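Local structure of 4-aminobutyrate transaminase (Acinetobacter baumannii, 6WOP) at residues A[66-76]-A[302-311]; A[100-111]-A[277-288]. The protein probably catalyses the pyridoxal-phosphate-dependent transfer of the amino group of 4-aminobutyrate to 2-oxoglutarate. One frame throughout, in Å; residues are numbered along the deposited sequence.

Contact 1. Residues A[66-76]-A[302-311]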
loop_
_atom_site.group_PDB
_atom_site.type_symbol
_atom_site.label_atom_id
_atom_site.label_comp_id
_atom_site.label_asym_id
_atom_site.label_seq_id
_atom_site.Cartn_x
_atom_site.Cartn_y
_atom_site.Cartn_z
ATOM N N ALA A 66 22.012 -4.050 -40.075
ATOM C CA ALA A 66 22.093 -5.110 -39.058
ATOM C C ALA A 66 20.750 -5.764 -38.852
ATOM O O ALA A 66 20.681 -6.986 -38.626
ATOM C CB ALA A 66 22.605 -4.549 -37.721
ATOM N N VAL A 67 19.668 -4.959 -38.861
ATOM C CA VAL A 67 18.309 -5.486 -38.692
ATOM C C VAL A 67 17.907 -6.288 -39.919
ATOM O O VAL A 67 17.272 -7.341 -39.806
ATOM C CB VAL A 67 17.300 -4.342 -38.446
ATOM C CG1 VAL A 67 15.816 -4.863 -38.559
ATOM C CG2 VAL A 67 17.566 -3.777 -37.012
ATOM N N THR A 68 18.272 -5.805 -41.107
ATOM C CA THR A 68 17.967 -6.550 -42.327
ATOM C C THR A 68 18.610 -7.917 -42.257
ATOM O O THR A 68 17.993 -8.924 -42.640
ATOM C CB THR A 68 18.469 -5.757 -43.547
ATOM O OG1 THR A 68 17.651 -4.583 -43.682
ATOM C CG2 THR A 68 18.434 -6.578 -44.857
ATOM N N GLU A 69 19.858 -7.985 -41.742
ATOM C CA GLU A 69 20.511 -9.292 -41.667
ATOM C C GLU A 69 19.830 -10.174 -40.624
ATOM O O GLU A 69 19.610 -11.361 -40.854
ATOM C CB GLU A 69 21.988 -9.127 -41.339
ATOM C CG GLU A 69 22.737 -10.391 -40.977
ATOM C CD GLU A 69 22.995 -11.325 -42.162
ATOM O OE1 GLU A 69 22.648 -10.999 -43.334
ATOM O OE2 GLU A 69 23.562 -12.409 -41.896
ATOM N N GLN A 70 19.503 -9.618 -39.468
ATOM C CA GLN A 70 18.807 -10.440 -38.466
ATOM C C GLN A 70 17.439 -10.925 -38.969
ATOM O O GLN A 70 16.981 -12.008 -38.561
ATOM C CB GLN A 70 18.630 -9.656 -37.155
ATOM C CG GLN A 70 17.973 -10.554 -36.070
ATOM C CD GLN A 70 18.932 -11.660 -35.577
ATOM O OE1 GLN A 70 20.138 -11.435 -35.515
ATOM N NE2 GLN A 70 18.407 -12.825 -35.239
ATOM N N LEU A 71 16.768 -10.173 -39.853
ATOM C CA LEU A 71 15.496 -10.648 -40.361
ATOM C C LEU A 71 15.655 -11.917 -41.186
ATOM O O LEU A 71 14.655 -12.600 -41.410
ATOM C CB LEU A 71 14.821 -9.600 -41.250
ATOM C CG LEU A 71 14.282 -8.340 -40.557
ATOM C CD1 LEU A 71 13.813 -7.314 -41.663
ATOM C CD2 LEU A 71 13.114 -8.771 -39.674
ATOM N N THR A 72 16.860 -12.205 -41.697
ATOM C CA THR A 72 17.076 -13.454 -42.410
ATOM C C THR A 72 17.351 -14.603 -41.447
ATOM O O THR A 72 17.480 -15.745 -41.880
ATOM C CB THR A 72 18.271 -13.386 -43.387
ATOM O OG1 THR A 72 19.479 -13.406 -42.639
ATOM C CG2 THR A 72 18.253 -12.132 -44.182
ATOM N N LYS A 73 17.455 -14.335 -40.164
ATOM C CA LYS A 73 17.801 -15.376 -39.208
ATOM C C LYS A 73 16.615 -15.725 -38.310
ATOM O O LYS A 73 16.076 -16.836 -38.414
ATOM C CB LYS A 73 19.000 -14.929 -38.384
ATOM C CG LYS A 73 20.289 -14.736 -39.257
ATOM C CD LYS A 73 21.421 -14.157 -38.404
ATOM C CE LYS A 73 22.726 -13.939 -39.182
ATOM N NZ LYS A 73 23.735 -13.232 -38.289
ATOM N N PHE A 74 16.200 -14.809 -37.443
ATOM C CA PHE A 74 15.034 -15.005 -36.579
ATOM C C PHE A 74 14.713 -13.670 -35.927
ATOM O O PHE A 74 15.600 -12.833 -35.749
ATOM C CB PHE A 74 15.252 -16.101 -35.516
ATOM C CG PHE A 74 16.438 -15.880 -34.616
ATOM C CD1 PHE A 74 17.698 -16.273 -35.018
ATOM C CD2 PHE A 74 16.294 -15.243 -33.386
ATOM C CE1 PHE A 74 18.785 -16.059 -34.235
ATOM C CE2 PHE A 74 17.407 -15.050 -32.559
ATOM C CZ PHE A 74 18.635 -15.434 -32.999
ATOM N N THR A 75 13.433 -13.466 -35.601
ATOM C CA THR A 75 13.029 -12.240 -34.955
ATOM C C THR A 75 12.625 -12.431 -33.511
ATOM O O THR A 75 12.583 -11.438 -32.779
ATOM C CB THR A 75 11.840 -11.579 -35.668
ATOM O OG1 THR A 75 10.632 -12.262 -35.301
ATOM C CG2 THR A 75 11.971 -11.658 -37.200
ATOM N N HIS A 76 12.370 -13.644 -33.073
ATOM C CA HIS A 76 11.881 -13.861 -31.712
ATOM C C HIS A 76 11.976 -15.342 -31.378
ATOM O O HIS A 76 11.408 -16.187 -32.101
ATOM C CB HIS A 76 10.409 -13.425 -31.549
ATOM C CG HIS A 76 9.851 -13.836 -30.216
ATOM N ND1 HIS A 76 10.048 -13.108 -29.053
ATOM C CD2 HIS A 76 9.107 -14.915 -29.871
ATOM C CE1 HIS A 76 9.431 -13.726 -28.054
ATOM N NE2 HIS A 76 8.853 -14.818 -28.531
ATOM N N SER A 302 14.902 -8.224 -27.597
ATOM C CA SER A 302 14.433 -8.718 -28.880
ATOM C C SER A 302 15.614 -8.874 -29.849
ATOM O O SER A 302 16.445 -7.967 -29.955
ATOM C CB SER A 302 13.400 -7.722 -29.388
ATOM O OG SER A 302 13.442 -7.642 -30.809
ATOM N N PRO A 303 15.713 -10.022 -30.540
ATOM C CA PRO A 303 16.836 -10.241 -31.481
ATOM C C PRO A 303 17.038 -9.090 -32.461
ATOM O O PRO A 303 18.192 -8.755 -32.789
ATOM C CB PRO A 303 16.404 -11.525 -32.234
ATOM C CG PRO A 303 15.565 -12.274 -31.211
ATOM C CD PRO A 303 14.788 -11.172 -30.445
ATOM N N ILE A 304 15.919 -8.570 -32.997
ATOM C CA ILE A 304 15.921 -7.416 -33.916
ATOM C C ILE A 304 16.584 -6.214 -33.254
ATOM O O ILE A 304 17.491 -5.586 -33.810
ATOM C CB ILE A 304 14.461 -7.092 -34.311
ATOM C CG1 ILE A 304 13.834 -8.275 -35.042
ATOM C CG2 ILE A 304 14.269 -5.765 -35.107
ATOM C CD1 ILE A 304 14.515 -8.556 -36.319
ATOM N N ALA A 305 16.118 -5.864 -32.048
ATOM C CA ALA A 305 16.624 -4.691 -31.346
ATOM C C ALA A 305 18.029 -4.902 -30.838
ATOM O O ALA A 305 18.784 -3.931 -30.712
ATOM C CB ALA A 305 15.702 -4.321 -30.167
ATOM N N VAL A 306 18.392 -6.138 -30.505
ATOM C CA VAL A 306 19.756 -6.427 -30.087
ATOM C C VAL A 306 20.707 -6.203 -31.275
ATOM O O VAL A 306 21.782 -5.610 -31.148
ATOM C CB VAL A 306 19.826 -7.862 -29.559
ATOM C CG1 VAL A 306 21.286 -8.345 -29.524
ATOM C CG2 VAL A 306 19.175 -7.943 -28.119
ATOM N N ALA A 307 20.286 -6.610 -32.461
ATOM C CA ALA A 307 21.150 -6.367 -33.622
ATOM C C ALA A 307 21.321 -4.884 -33.846
ATOM O O ALA A 307 22.419 -4.414 -34.215
ATOM C CB ALA A 307 20.562 -7.036 -34.884
ATOM N N ALA A 308 20.239 -4.143 -33.674
ATOM C CA ALA A 308 20.257 -2.700 -33.888
ATOM C C ALA A 308 21.169 -2.044 -32.870
ATOM O O ALA A 308 21.967 -1.174 -33.228
ATOM C CB ALA A 308 18.839 -2.103 -33.782
ATOM N N ALA A 309 21.104 -2.493 -31.622
ATOM C CA ALA A 309 21.895 -1.875 -30.549
ATOM C C ALA A 309 23.378 -2.136 -30.766
ATOM O O ALA A 309 24.221 -1.300 -30.409
ATOM C CB ALA A 309 21.420 -2.409 -29.163
ATOM N N HIS A 310 23.742 -3.319 -31.267
ATOM C CA HIS A 310 25.159 -3.523 -31.584
ATOM C C HIS A 310 25.621 -2.489 -32.603
ATOM O O HIS A 310 26.766 -2.027 -32.550
ATOM C CB HIS A 310 25.420 -4.931 -32.157
ATOM C CG HIS A 310 25.567 -5.985 -31.112
ATOM N ND1 HIS A 310 26.700 -6.119 -30.333
ATOM C CD2 HIS A 310 24.719 -6.971 -30.729
ATOM C CE1 HIS A 310 26.543 -7.141 -29.500
ATOM N NE2 HIS A 310 25.354 -7.683 -29.730
ATOM N N ALA A 311 24.758 -2.180 -33.586
ATOM C CA ALA A 311 25.183 -1.252 -34.619
ATOM C C ALA A 311 25.148 0.174 -34.096
ATOM O O ALA A 311 25.918 1.026 -34.571
ATOM C CB ALA A 311 24.318 -1.378 -35.872
HETATM O O HOH W 1 20.326 -10.341 -32.742
HETATM O O HOH W 2 11.271 -9.321 -31.376
#

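Contact 2. Residues A[100-111]-A[277-288]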
loop_
_atom_site.group_PDB
_atom_site.type_symbol
_atom_site.label_atom_id
_atom_site.label_comp_id
_atom_site.label_asym_id
_atom_site.label_seq_id
_atom_site.Cartn_x
_atom_site.Cartn_y
_atom_site.Cartn_z
ATOM N N ILE A 100 30.710 1.270 -13.727
ATOM C CA ILE A 100 30.298 0.411 -12.616
ATOM C C ILE A 100 31.581 0.007 -11.897
ATOM O O ILE A 100 32.571 -0.341 -12.544
ATOM C CB ILE A 100 29.536 -0.850 -13.104
ATOM C CG1 ILE A 100 28.160 -0.482 -13.732
ATOM C CG2 ILE A 100 29.431 -1.944 -11.942
ATOM C CD1 ILE A 100 27.208 0.226 -12.697
ATOM N N ALA A 101 31.555 0.014 -10.582
ATOM C CA ALA A 101 32.731 -0.361 -9.803
ATOM C C ALA A 101 32.817 -1.884 -9.712
ATOM O O ALA A 101 31.915 -2.527 -9.157
ATOM C CB ALA A 101 32.665 0.270 -8.407
ATOM N N GLY A 102 33.920 -2.456 -10.224
ATOM C CA GLY A 102 34.135 -3.886 -10.160
ATOM C C GLY A 102 33.425 -4.547 -11.327
ATOM O O GLY A 102 32.909 -3.845 -12.184
ATOM N N PRO A 103 33.353 -5.877 -11.371
ATOM C CA PRO A 103 32.744 -6.547 -12.529
ATOM C C PRO A 103 31.266 -6.197 -12.649
ATOM O O PRO A 103 30.542 -6.159 -11.653
ATOM C CB PRO A 103 32.915 -8.034 -12.213
ATOM C CG PRO A 103 33.768 -8.089 -11.022
ATOM C CD PRO A 103 33.678 -6.826 -10.302
ATOM N N ALA A 104 30.825 -5.970 -13.875
ATOM C CA ALA A 104 29.422 -5.630 -14.098
ATOM C C ALA A 104 28.683 -6.815 -14.711
ATOM O O ALA A 104 29.289 -7.728 -15.288
ATOM C CB ALA A 104 29.313 -4.392 -14.984
ATOM N N LYS A 105 27.358 -6.819 -14.563
ATOM C CA LYS A 105 26.532 -7.718 -15.361
ATOM C C LYS A 105 25.382 -6.913 -15.955
ATOM O O LYS A 105 25.047 -5.852 -15.440
ATOM C CB LYS A 105 25.994 -8.862 -14.503
ATOM C CG LYS A 105 27.091 -9.876 -14.161
ATOM C CD LYS A 105 26.534 -10.992 -13.362
ATOM C CE LYS A 105 27.528 -12.146 -13.285
ATOM N NZ LYS A 105 26.848 -13.427 -12.981
ATOM N N ALA A 106 24.759 -7.425 -17.019
ATOM C CA ALA A 106 23.683 -6.685 -17.656
ATOM C C ALA A 106 22.589 -7.650 -18.081
ATOM O O ALA A 106 22.839 -8.816 -18.399
ATOM C CB ALA A 106 24.154 -5.905 -18.923
ATOM N N ALA A 107 21.374 -7.141 -18.159
ATOM C CA ALA A 107 20.289 -7.912 -18.737
ATOM C C ALA A 107 19.447 -6.950 -19.544
ATOM O O ALA A 107 19.442 -5.760 -19.248
ATOM C CB ALA A 107 19.376 -8.500 -17.644
ATOM N N PHE A 108 18.698 -7.469 -20.513
ATOM C CA PHE A 108 17.922 -6.613 -21.428
ATOM C C PHE A 108 16.449 -6.904 -21.259
ATOM O O PHE A 108 16.056 -8.066 -21.067
ATOM C CB PHE A 108 18.370 -6.855 -22.908
ATOM C CG PHE A 108 19.806 -6.512 -23.080
ATOM C CD1 PHE A 108 20.191 -5.200 -22.967
ATOM C CD2 PHE A 108 20.784 -7.496 -23.146
ATOM C CE1 PHE A 108 21.521 -4.841 -22.983
ATOM C CE2 PHE A 108 22.128 -7.137 -23.177
ATOM C CZ PHE A 108 22.492 -5.825 -23.109
ATOM N N PHE A 109 15.652 -5.832 -21.285
ATOM C CA PHE A 109 14.198 -5.956 -21.275
ATOM C C PHE A 109 13.679 -5.264 -22.522
ATOM O O PHE A 109 14.400 -5.245 -23.543
ATOM C CB PHE A 109 13.679 -5.350 -19.962
ATOM C CG PHE A 109 14.348 -5.977 -18.802
ATOM C CD1 PHE A 109 13.962 -7.264 -18.393
ATOM C CD2 PHE A 109 15.396 -5.355 -18.162
ATOM C CE1 PHE A 109 14.600 -7.896 -17.329
ATOM C CE2 PHE A 109 16.053 -6.010 -17.098
ATOM C CZ PHE A 109 15.652 -7.276 -16.728
ATOM N N THR A 110 12.459 -4.724 -22.470
ATOM C CA THR A 110 11.909 -4.092 -23.673
ATOM C C THR A 110 11.734 -2.591 -23.540
ATOM O O THR A 110 12.129 -1.854 -24.453
ATOM C CB THR A 110 10.585 -4.729 -24.068
ATOM O OG1 THR A 110 10.748 -6.161 -24.109
ATOM C CG2 THR A 110 10.152 -4.260 -25.500
ATOM N N THR A 111 11.117 -2.108 -22.456
ATOM C CA THR A 111 10.818 -0.681 -22.362
ATOM C C THR A 111 11.688 0.044 -21.333
ATOM O O THR A 111 12.271 -0.560 -20.418
ATOM C CB THR A 111 9.344 -0.472 -21.984
ATOM O OG1 THR A 111 9.165 -1.018 -20.672
ATOM C CG2 THR A 111 8.371 -1.184 -22.983
ATOM N N ILE A 277 13.958 -1.908 -27.116
ATOM C CA ILE A 277 14.805 -2.657 -26.196
ATOM C C ILE A 277 15.184 -1.717 -25.065
ATOM O O ILE A 277 15.263 -0.499 -25.257
ATOM C CB ILE A 277 16.070 -3.187 -26.929
ATOM C CG1 ILE A 277 16.983 -3.997 -25.993
ATOM C CG2 ILE A 277 16.882 -2.019 -27.545
ATOM C CD1 ILE A 277 18.095 -4.873 -26.732
ATOM N N SER A 278 15.539 -2.295 -23.906
ATOM C CA SER A 278 15.996 -1.567 -22.709
ATOM C C SER A 278 17.015 -2.442 -22.010
ATOM O O SER A 278 17.273 -3.574 -22.442
ATOM C CB SER A 278 14.847 -1.267 -21.738
ATOM O OG SER A 278 14.383 -2.479 -21.151
ATOM N N GLY A 279 17.676 -1.900 -20.959
ATOM C CA GLY A 279 18.528 -2.788 -20.183
ATOM C C GLY A 279 18.883 -2.197 -18.833
ATOM O O GLY A 279 18.656 -1.022 -18.575
ATOM N N VAL A 280 19.499 -3.033 -18.006
ATOM C CA VAL A 280 19.992 -2.659 -16.687
ATOM C C VAL A 280 21.382 -3.215 -16.643
ATOM O O VAL A 280 21.567 -4.399 -16.955
ATOM C CB VAL A 280 19.179 -3.263 -15.527
ATOM C CG1 VAL A 280 19.806 -2.878 -14.203
ATOM C CG2 VAL A 280 17.740 -2.755 -15.561
ATOM N N VAL A 281 22.358 -2.373 -16.270
ATOM C CA VAL A 281 23.720 -2.858 -16.046
ATOM C C VAL A 281 24.082 -2.494 -14.611
ATOM O O VAL A 281 23.619 -1.467 -14.107
ATOM C CB VAL A 281 24.712 -2.272 -17.073
ATOM C CG1 VAL A 281 24.713 -0.691 -17.073
ATOM C CG2 VAL A 281 26.137 -2.872 -16.883
ATOM N N GLY A 282 24.883 -3.330 -13.945
ATOM C CA GLY A 282 25.297 -2.918 -12.614
ATOM C C GLY A 282 26.281 -3.863 -11.970
ATOM O O GLY A 282 26.742 -4.819 -12.584
ATOM N N ARG A 283 26.548 -3.613 -10.680
ATOM C CA ARG A 283 27.522 -4.444 -9.982
ATOM C C ARG A 283 27.069 -5.890 -10.040
ATOM O O ARG A 283 25.899 -6.186 -9.822
ATOM C CB ARG A 283 27.688 -3.970 -8.519
ATOM C CG ARG A 283 28.178 -2.526 -8.371
ATOM C CD ARG A 283 27.964 -2.038 -6.888
ATOM N NE ARG A 283 28.377 -3.078 -5.995
ATOM C CZ ARG A 283 27.858 -3.278 -4.792
ATOM N NH1 ARG A 283 26.895 -2.463 -4.325
ATOM N NH2 ARG A 283 28.318 -4.288 -4.056
ATOM N N ALA A 284 27.981 -6.798 -10.384
ATOM C CA ALA A 284 27.580 -8.208 -10.570
ATOM C C ALA A 284 26.809 -8.769 -9.370
ATOM O O ALA A 284 25.835 -9.517 -9.534
ATOM C CB ALA A 284 28.819 -9.076 -10.809
ATOM N N GLU A 285 27.299 -8.515 -8.147
ATOM C CA GLU A 285 26.692 -9.179 -6.993
ATOM C C GLU A 285 25.334 -8.577 -6.700
ATOM O O GLU A 285 24.447 -9.278 -6.180
ATOM C CB GLU A 285 27.601 -9.112 -5.760
ATOM C CG GLU A 285 27.767 -7.720 -5.181
ATOM C CD GLU A 285 28.589 -7.765 -3.856
ATOM O OE1 GLU A 285 28.512 -6.826 -3.023
ATOM O OE2 GLU A 285 29.295 -8.768 -3.648
ATOM N N VAL A 286 25.108 -7.346 -7.142
ATOM C CA VAL A 286 23.762 -6.760 -7.014
ATOM C C VAL A 286 22.822 -7.355 -8.058
ATOM O O VAL A 286 21.721 -7.811 -7.741
ATOM C CB VAL A 286 23.846 -5.219 -7.130
ATOM C CG1 VAL A 286 22.428 -4.562 -7.197
ATOM C CG2 VAL A 286 24.697 -4.676 -6.008
ATOM N N MET A 287 23.278 -7.403 -9.319
ATOM C CA MET A 287 22.479 -7.984 -10.395
ATOM C C MET A 287 22.138 -9.452 -10.152
ATOM O O MET A 287 21.072 -9.906 -10.577
ATOM C CB MET A 287 23.224 -7.861 -11.740
ATOM C CG MET A 287 23.515 -6.404 -12.142
ATOM S SD MET A 287 22.010 -5.533 -12.661
ATOM C CE MET A 287 21.605 -6.452 -14.207
ATOM N N ASP A 288 23.021 -10.211 -9.508
ATOM C CA ASP A 288 22.782 -11.628 -9.268
ATOM C C ASP A 288 21.839 -11.889 -8.090
ATOM O O ASP A 288 21.653 -13.056 -7.728
ATOM C CB ASP A 288 24.098 -12.376 -8.982
ATOM C CG ASP A 288 24.750 -12.861 -10.257
ATOM O OD1 ASP A 288 24.012 -13.091 -11.243
ATOM O OD2 ASP A 288 25.992 -12.986 -10.279
HETATM O O HOH W 3 31.677 -2.933 -6.577
#

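Contact 1. Residues A[66-76]-A[302-311]
Pro-303 O accepts two hydrogen bonds. One comes from Ala-307 N, a turn further along its own helix. The other comes from a water 2.7 Å from Pro-303 O, which also donates a weak bond across the contact to Gln-70 OE1. The Gln-70 side chain is bent at its second torsion (chi2 70°), and its amide turns toward Phe-74. Gln-70 NE2 donates to Phe-74 O at 2.9 Å, with the acceptor almost in the amide plane. The same nitrogen sits over the centre of the Phe-74 ring. These partners fix the rotation of the amide.

Pro-303 fills the space beside this group. Its CG lies 3.6 Å from Phe-74 CE2, the two side chains crossing at about a right angle. Its CD lies 3.2 Å from Thr-75 O. A second water joins Thr-75 O to Ser-302 OG at the start of the helix.

The rest is mostly apolar. Ile-304 CD1 meets Leu-71 CD2 at 3.6 Å, and its CG2 branch meets Val-67 CG1. Further along, Ala-66 CB rests 3.5 Å from Ala-307 O. Alanines on both helices fit the close approach. The axes of 66-71 and 303-311 approach to 8.4 Å, with 147° between their directions. This is a roughly antiparallel helix pair at the interface with the second subunit, where Thr-75 OG1 bonds Gly-274 O of that subunit.

Contact 2. Residues A[100-111]-A[277-288]
Lys-105 reaches from its strand along helix 284-287 to Asp-288. Its CB packs 4.0 Å from Met-287 CB. CG lies 3.9 Å from Ala-284 CB. The chain is extended from there on, and this brings CD and CE alongside the carboxylate, with CE 3.5 Å from Asp-288 OD2. NZ ends in a salt bridge. It lies 2.9 Å from Asp-288 OD2, on the syn lone pair, and makes a weaker bond to OD1. The two side chains cross at about a right angle. NZ also donates to Gln-13 O of the second subunit.

Beneath this, strands 104-109 and 278-283 pair antiparallel. Lys-105 with Gly-282 and Ala-107 with Val-280 are regular hydrogen-bonded pairs, each with two backbone bonds. Phe-109 with Ser-278 is distorted, because each donor N stands some 65° out of the plane of the carbonyl it meets. Ser-278 OG adds a weak bond to Thr-111 O. Beyond the other end of the ladder, Ala-284 N donates to Pro-103 O at 2.9 Å and ties the first turn of the helix to the loop.

Side chains lie on both faces. Phe-108 CD1 lies 3.4 Å from Ser-278 O, which meets the ring at its edge, in plane. On the face of Phe-109 and Lys-105, Phe-109 CE2 touches Val-280 CG2.

The Lys-105 bonds imply a charged pair that probably stays ionised. They join a strand, a helix end and the second subunit at one ammonium group.

In the fold
Along the chain the order is 66-76, 100-111, 277-288, 302-311, so contact 2 comes between the two halves of contact 1. Their centres are 21 Å apart, yet they touch: Ala-305 CB lies 3.5 Å from Ile-277 CB. Contact 2 joins 104-109, the outermost strand within this chain of a seven-stranded mixed sheet, to its neighbour 278-283. Contact 1 pairs helices 61-71 and 303-318. Helix 85-97 lies against both, meeting Val-306 and His-310 of one and Phe-108 of the other. The sheet is that of the large domain of fold type I pyridoxal-phosphate enzymes. Both contacts lie where the edge of this sheet and the helix pair meet the second subunit.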